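Local coordinates for papain-like protease (Human betacoronavirus 2c EMC/2012, PDB 4RNA), which probably cleaves the viral polyprotein as a papain-like cysteine protease of the Middle East respiratory syndrome coronavirus, and carries a bound zinc ion, at residues W189-N194 with R234-V239; A179-S184 with Q204-C209. All blocks are in the same frame, centred on the assembly; numbering follows the deposited sequence.

Interaction 1: W189-N194 with R234-V239. With ZN (zinc ion), chain B.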
loop_
_atom_site.group_PDB
_atom_site.type_symbol
_atom_site.label_atom_id
_atom_site.label_comp_id
_atom_site.label_asym_id
_atom_site.label_seq_id
_atom_site.Cartn_x
_atom_site.Cartn_y
_atom_site.Cartn_z
ATOM N N TRP A 189 21.657 -17.390 8.915
ATOM C CA TRP A 189 21.602 -18.381 7.853
ATOM C C TRP A 189 22.984 -18.663 7.344
ATOM O O TRP A 189 23.808 -17.758 7.196
ATOM C CB TRP A 189 20.730 -17.894 6.686
ATOM C CG TRP A 189 19.290 -17.769 7.082
ATOM C CD1 TRP A 189 18.650 -16.639 7.552
ATOM C CD2 TRP A 189 18.263 -18.828 7.074
ATOM N NE1 TRP A 189 17.335 -16.911 7.845
ATOM C CE2 TRP A 189 17.033 -18.200 7.554
ATOM C CE3 TRP A 189 18.246 -20.184 6.723
ATOM C CZ2 TRP A 189 15.836 -18.903 7.669
ATOM C CZ3 TRP A 189 17.034 -20.891 6.860
ATOM C CH2 TRP A 189 15.865 -20.252 7.339
ATOM N N ARG A 190 23.274 -19.935 7.129
ATOM C CA ARG A 190 24.539 -20.285 6.505
ATOM C C ARG A 190 24.205 -20.986 5.199
ATOM O O ARG A 190 23.282 -21.885 5.116
ATOM C CB ARG A 190 25.427 -21.131 7.428
ATOM C CG ARG A 190 26.766 -21.569 6.803
ATOM C CD ARG A 190 27.665 -22.189 7.882
ATOM N NE ARG A 190 28.118 -21.156 8.803
ATOM C CZ ARG A 190 28.515 -21.363 10.051
ATOM N NH1 ARG A 190 28.511 -22.589 10.558
ATOM N NH2 ARG A 190 28.902 -20.329 10.796
ATOM N N GLU A 191 24.926 -20.543 4.169
ATOM C CA GLU A 191 24.873 -21.171 2.857
ATOM C C GLU A 191 26.283 -21.760 2.580
ATOM O O GLU A 191 27.308 -21.074 2.750
ATOM C CB GLU A 191 24.465 -20.129 1.809
ATOM C CG GLU A 191 23.008 -19.740 1.954
ATOM C CD GLU A 191 22.458 -18.848 0.833
ATOM O OE1 GLU A 191 23.225 -18.415 -0.061
ATOM O OE2 GLU A 191 21.220 -18.585 0.854
ATOM N N TRP A 192 26.350 -23.028 2.178
ATOM C CA TRP A 192 27.692 -23.589 1.918
ATOM C C TRP A 192 27.742 -24.654 0.866
ATOM O O TRP A 192 26.736 -25.341 0.559
ATOM C CB TRP A 192 28.385 -24.048 3.217
ATOM C CG TRP A 192 27.853 -25.360 3.690
ATOM C CD1 TRP A 192 28.421 -26.638 3.507
ATOM C CD2 TRP A 192 26.575 -25.599 4.385
ATOM N NE1 TRP A 192 27.613 -27.617 4.042
ATOM C CE2 TRP A 192 26.481 -27.064 4.579
ATOM C CE3 TRP A 192 25.517 -24.781 4.821
ATOM C CZ2 TRP A 192 25.378 -27.658 5.205
ATOM C CZ3 TRP A 192 24.399 -25.377 5.449
ATOM C CH2 TRP A 192 24.351 -26.777 5.687
ATOM N N CYS A 193 28.934 -24.744 0.291
ATOM C CA CYS A 193 29.388 -25.853 -0.518
ATOM C C CYS A 193 30.772 -26.286 0.032
ATOM O O CYS A 193 31.618 -25.442 0.304
ATOM C CB CYS A 193 29.583 -25.392 -1.960
ATOM S SG CYS A 193 30.400 -26.625 -3.026
ATOM N N ASN A 194 30.977 -27.596 0.080
ATOM C CA ASN A 194 32.156 -28.225 0.682
ATOM C C ASN A 194 33.360 -27.995 -0.206
ATOM O O ASN A 194 34.502 -28.055 0.273
ATOM C CB ASN A 194 31.843 -29.695 1.014
ATOM C CG ASN A 194 30.739 -29.797 2.070
ATOM O OD1 ASN A 194 30.751 -29.005 2.986
ATOM N ND2 ASN A 194 29.740 -30.708 1.901
ATOM N N ARG A 234 24.907 -27.566 -2.942
ATOM C CA ARG A 234 24.958 -26.308 -2.210
ATOM C C ARG A 234 23.875 -26.465 -1.137
ATOM O O ARG A 234 22.834 -26.983 -1.432
ATOM C CB ARG A 234 24.462 -25.218 -3.170
ATOM C CG ARG A 234 25.419 -24.134 -3.446
ATOM C CD ARG A 234 24.677 -23.040 -4.176
ATOM N NE ARG A 234 24.527 -22.005 -3.183
ATOM C CZ ARG A 234 25.106 -20.792 -3.216
ATOM N NH1 ARG A 234 25.848 -20.379 -4.268
ATOM N NH2 ARG A 234 24.875 -19.939 -2.221
ATOM N N HIS A 235 24.113 -26.025 0.088
ATOM C CA HIS A 235 23.087 -26.131 1.135
ATOM C C HIS A 235 22.733 -24.811 1.786
ATOM O O HIS A 235 23.525 -23.880 1.819
ATOM C CB HIS A 235 23.607 -27.034 2.258
ATOM C CG HIS A 235 24.142 -28.335 1.774
ATOM N ND1 HIS A 235 23.325 -29.376 1.461
ATOM C CD2 HIS A 235 25.440 -28.743 1.499
ATOM C CE1 HIS A 235 24.069 -30.441 1.046
ATOM N NE2 HIS A 235 25.373 -30.046 1.035
ATOM N N ARG A 236 21.545 -24.699 2.337
ATOM C CA ARG A 236 21.145 -23.508 3.097
ATOM C C ARG A 236 20.566 -23.992 4.430
ATOM O O ARG A 236 19.631 -24.853 4.420
ATOM C CB ARG A 236 20.079 -22.735 2.269
ATOM C CG ARG A 236 19.191 -21.733 3.003
ATOM C CD ARG A 236 18.502 -20.779 2.007
ATOM N NE ARG A 236 17.698 -19.730 2.652
ATOM C CZ ARG A 236 18.168 -18.567 3.090
ATOM N NH1 ARG A 236 19.458 -18.237 2.937
ATOM N NH2 ARG A 236 17.332 -17.705 3.664
ATOM N N GLN A 237 21.048 -23.460 5.528
ATOM C CA GLN A 237 20.479 -23.862 6.813
ATOM C C GLN A 237 20.534 -22.777 7.848
ATOM O O GLN A 237 21.527 -22.045 7.932
ATOM C CB GLN A 237 21.166 -25.169 7.326
ATOM C CG GLN A 237 20.619 -25.730 8.620
ATOM C CD GLN A 237 21.207 -27.097 8.941
ATOM O OE1 GLN A 237 21.565 -27.880 8.038
ATOM N NE2 GLN A 237 21.350 -27.365 10.233
ATOM N N LEU A 238 19.471 -22.667 8.661
ATOM C CA LEU A 238 19.515 -21.814 9.861
ATOM C C LEU A 238 20.519 -22.330 10.971
ATOM O O LEU A 238 20.406 -23.442 11.465
ATOM C CB LEU A 238 18.081 -21.672 10.416
ATOM C CG LEU A 238 17.911 -20.713 11.610
ATOM C CD1 LEU A 238 18.292 -19.237 11.307
ATOM C CD2 LEU A 238 16.464 -20.851 12.112
ATOM N N VAL A 239 21.542 -21.546 11.316
ATOM C CA VAL A 239 22.497 -22.037 12.302
ATOM C C VAL A 239 22.416 -21.324 13.682
ATOM O O VAL A 239 22.848 -21.872 14.726
ATOM C CB VAL A 239 23.938 -22.008 11.759
ATOM C CG1 VAL A 239 24.079 -23.082 10.655
ATOM C CG2 VAL A 239 24.284 -20.609 11.256
HETATM ZN ZN ZN B . 30.280 -25.542 -5.143
#

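Interaction 2: A179-S184 with Q204-C209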
loop_
_atom_site.group_PDB
_atom_site.type_symbol
_atom_site.label_atom_id
_atom_site.label_comp_id
_atom_site.label_asym_id
_atom_site.label_seq_id
_atom_site.Cartn_x
_atom_site.Cartn_y
_atom_site.Cartn_z
ATOM N N ALA A 179 7.557 -1.032 12.839
ATOM C CA ALA A 179 7.789 -1.239 14.262
ATOM C C ALA A 179 9.263 -1.505 14.476
ATOM O O ALA A 179 10.000 -1.763 13.523
ATOM C CB ALA A 179 6.946 -2.404 14.806
ATOM N N GLU A 180 9.692 -1.465 15.716
ATOM C CA GLU A 180 11.036 -1.917 16.009
ATOM C C GLU A 180 11.010 -2.687 17.337
ATOM O O GLU A 180 10.109 -2.531 18.190
ATOM C CB GLU A 180 12.013 -0.746 16.083
ATOM C CG GLU A 180 11.954 -0.031 17.435
ATOM C CD GLU A 180 12.720 1.289 17.476
ATOM O OE1 GLU A 180 12.195 2.216 18.134
ATOM O OE2 GLU A 180 13.823 1.411 16.856
ATOM N N LEU A 181 11.993 -3.549 17.478
ATOM C CA LEU A 181 12.063 -4.425 18.620
ATOM C C LEU A 181 12.755 -3.651 19.734
ATOM O O LEU A 181 13.713 -2.929 19.463
ATOM C CB LEU A 181 12.935 -5.620 18.219
ATOM C CG LEU A 181 12.648 -6.886 19.011
ATOM C CD1 LEU A 181 11.192 -7.316 18.798
ATOM C CD2 LEU A 181 13.633 -7.952 18.519
ATOM N N CYS A 182 12.304 -3.808 20.968
ATOM C CA CYS A 182 12.924 -3.125 22.130
ATOM C C CYS A 182 14.013 -3.967 22.802
ATOM O O CYS A 182 14.482 -3.629 23.864
ATOM C CB CYS A 182 11.845 -2.784 23.150
ATOM S SG CYS A 182 10.630 -1.617 22.468
ATOM N N CYS A 183 14.384 -5.080 22.190
ATOM C CA CYS A 183 15.429 -5.952 22.708
ATOM C C CYS A 183 16.279 -6.431 21.507
ATOM O O CYS A 183 15.998 -6.033 20.372
ATOM C CB CYS A 183 14.782 -7.121 23.482
ATOM S SG CYS A 183 13.655 -8.265 22.599
ATOM N N SER A 184 17.286 -7.282 21.750
ATOM C CA SER A 184 18.082 -7.938 20.722
ATOM C C SER A 184 17.337 -9.070 20.032
ATOM O O SER A 184 16.568 -9.779 20.689
ATOM C CB SER A 184 19.237 -8.621 21.428
ATOM O OG SER A 184 20.290 -7.714 21.493
ATOM N N GLN A 204 18.847 -9.029 12.032
ATOM C CA GLN A 204 18.698 -8.521 13.409
ATOM C C GLN A 204 17.365 -7.825 13.611
ATOM O O GLN A 204 16.726 -7.480 12.640
ATOM C CB GLN A 204 19.782 -7.486 13.715
ATOM C CG GLN A 204 21.097 -7.900 13.102
ATOM C CD GLN A 204 22.227 -7.090 13.627
ATOM O OE1 GLN A 204 22.533 -7.157 14.815
ATOM N NE2 GLN A 204 22.870 -6.324 12.747
ATOM N N GLY A 205 16.992 -7.599 14.873
ATOM C CA GLY A 205 15.736 -6.931 15.229
ATOM C C GLY A 205 14.511 -7.675 14.770
ATOM O O GLY A 205 14.457 -8.938 14.739
ATOM N N LEU A 206 13.501 -6.899 14.396
ATOM C CA LEU A 206 12.266 -7.480 13.911
ATOM C C LEU A 206 12.430 -8.407 12.745
ATOM O O LEU A 206 11.678 -9.357 12.633
ATOM C CB LEU A 206 11.276 -6.375 13.509
ATOM C CG LEU A 206 10.484 -5.863 14.684
ATOM C CD1 LEU A 206 9.506 -4.821 14.173
ATOM C CD2 LEU A 206 9.731 -7.004 15.311
ATOM N N LYS A 207 13.370 -8.104 11.848
ATOM C CA LYS A 207 13.663 -8.966 10.698
ATOM C C LYS A 207 14.025 -10.400 11.065
ATOM O O LYS A 207 13.657 -11.335 10.330
ATOM C CB LYS A 207 14.747 -8.366 9.782
ATOM C CG LYS A 207 14.269 -7.078 9.111
ATOM C CD LYS A 207 15.106 -6.689 7.895
ATOM C CE LYS A 207 16.496 -6.154 8.265
ATOM N NZ LYS A 207 16.540 -4.763 8.824
ATOM N N ALA A 208 14.725 -10.570 12.193
ATOM C CA ALA A 208 15.017 -11.888 12.770
ATOM C C ALA A 208 13.763 -12.618 13.352
ATOM O O ALA A 208 13.855 -13.767 13.703
ATOM C CB ALA A 208 16.122 -11.771 13.844
ATOM N N CYS A 209 12.594 -11.959 13.400
ATOM C CA CYS A 209 11.481 -12.519 14.127
ATOM C C CYS A 209 10.353 -12.871 13.240
ATOM O O CYS A 209 9.339 -13.263 13.794
ATOM C CB CYS A 209 10.896 -11.598 15.219
ATOM S SG CYS A 209 12.074 -10.939 16.422
HETATM O O HOH W 1 14.072 -3.863 14.851
#

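Interaction 1: W189-N194 with R234-V239
Trp192 lays its indole over His235 on one face of two antiparallel strands, part of the zinc-bearing fingers of this papain-like protease. His235 CB sits over the six-membered ring as a CH-pi contact, 3.5 Å from Trp192 CZ2, and Gln237 CB comes in at the ring edge, 3.7 Å from Trp192 CZ3. The indole gets there because its CG stands between the backbone N and the carbonyl carbon (chi1 78°), which swings the ring back across the neighbouring strand. Beneath it, Trp192 and His235 form a hydrogen-bonded pair, with His235 N 2.8 Å from Trp192 O; Arg190 and Gln237 repeat the pattern two residues along.

The other face carries charge. Glu191 reaches both ways, and its OE1 makes a salt bridge with Arg234 NH2 at 3.1 Å. In one of its two deposited conformers, and so with less certainty, Arg236 offers NH1 to Glu191 OE2 in a second salt bridge, whose hydrogen bond is weak and bent at 129°, and lays its guanidinium flat on the Trp189 indole, the planes 10° apart. Leu238 packs against the opposite face of that ring, its CB 3.8 Å from Trp189 CZ3.

Further out, Gln229 takes Arg234 NH1 and Thr225 holds His235 ND1. In the second subunit, Ala64 N donates to Glu191 OE2, so this carboxylate also faces the assembly interface. At the far end of the strand, Cys193 helps Cys196, Cys228 and Cys230 bind the zinc ion, its SG 2.4 Å from the metal.

Interaction 2: A179-S184 with Q204-C209
A water accepts hydrogen bonds from N-H groups of both segments: Leu206 N lies 3.1 Å from it, while the bond from Leu181 N is weak at 3.4 Å. It bridges the edge of strand 179-181 to the start of the short 3-10 turn 206-208, and the rest is mostly van der Waals packing of methyls against side chains and backbone. Leu206 spreads its two methyls along the strand. CD1 nestles against Ala179, 3.6 Å from its CB and closer still to its carbonyl oxygen, and CD2 meets Leu181 CD1 at 3.8 Å. With CG anti to the backbone N (chi1 -155°), Leu181 sends CD2 across to Gly205 C and to Cys209 SG, the latter 4.0 Å away. Gly205 has a positive phi, a backbone shape that suits glycine and turns the chain into the 3-10 segment, which is closed by Cys209 N bonding to Leu206 O at 2.9 Å.

Pro244 touches both Leu181 and Cys209, and Trp245 packs on Leu206 and Cys209. On its other edge, strand 179-181 pairs with strand 128-130. Between these two segments, packing probably counts for more than directional bonds, with the water as polar bridge.

How the interactions relate
The segments alternate along the chain: 179-184 of interaction 2 comes first, then 189-194, 204-209 and finally 234-239. Strand 186-193 starts just after the first segment, runs outward to the zinc end and returns as strand 197-204, which delivers the chain to the loop of interaction 2. Strand 233-242 pairs with 186-193 in the same antiparallel sheet. The contact centres lie 23 Å apart and their nearest atoms about 7 Å, without touching. Interaction 1 therefore belongs to the outer, zinc-bearing part of the fingers, 32 Å from the chain centre, and interaction 2 to their base, where the long hairpin meets the body of the protease.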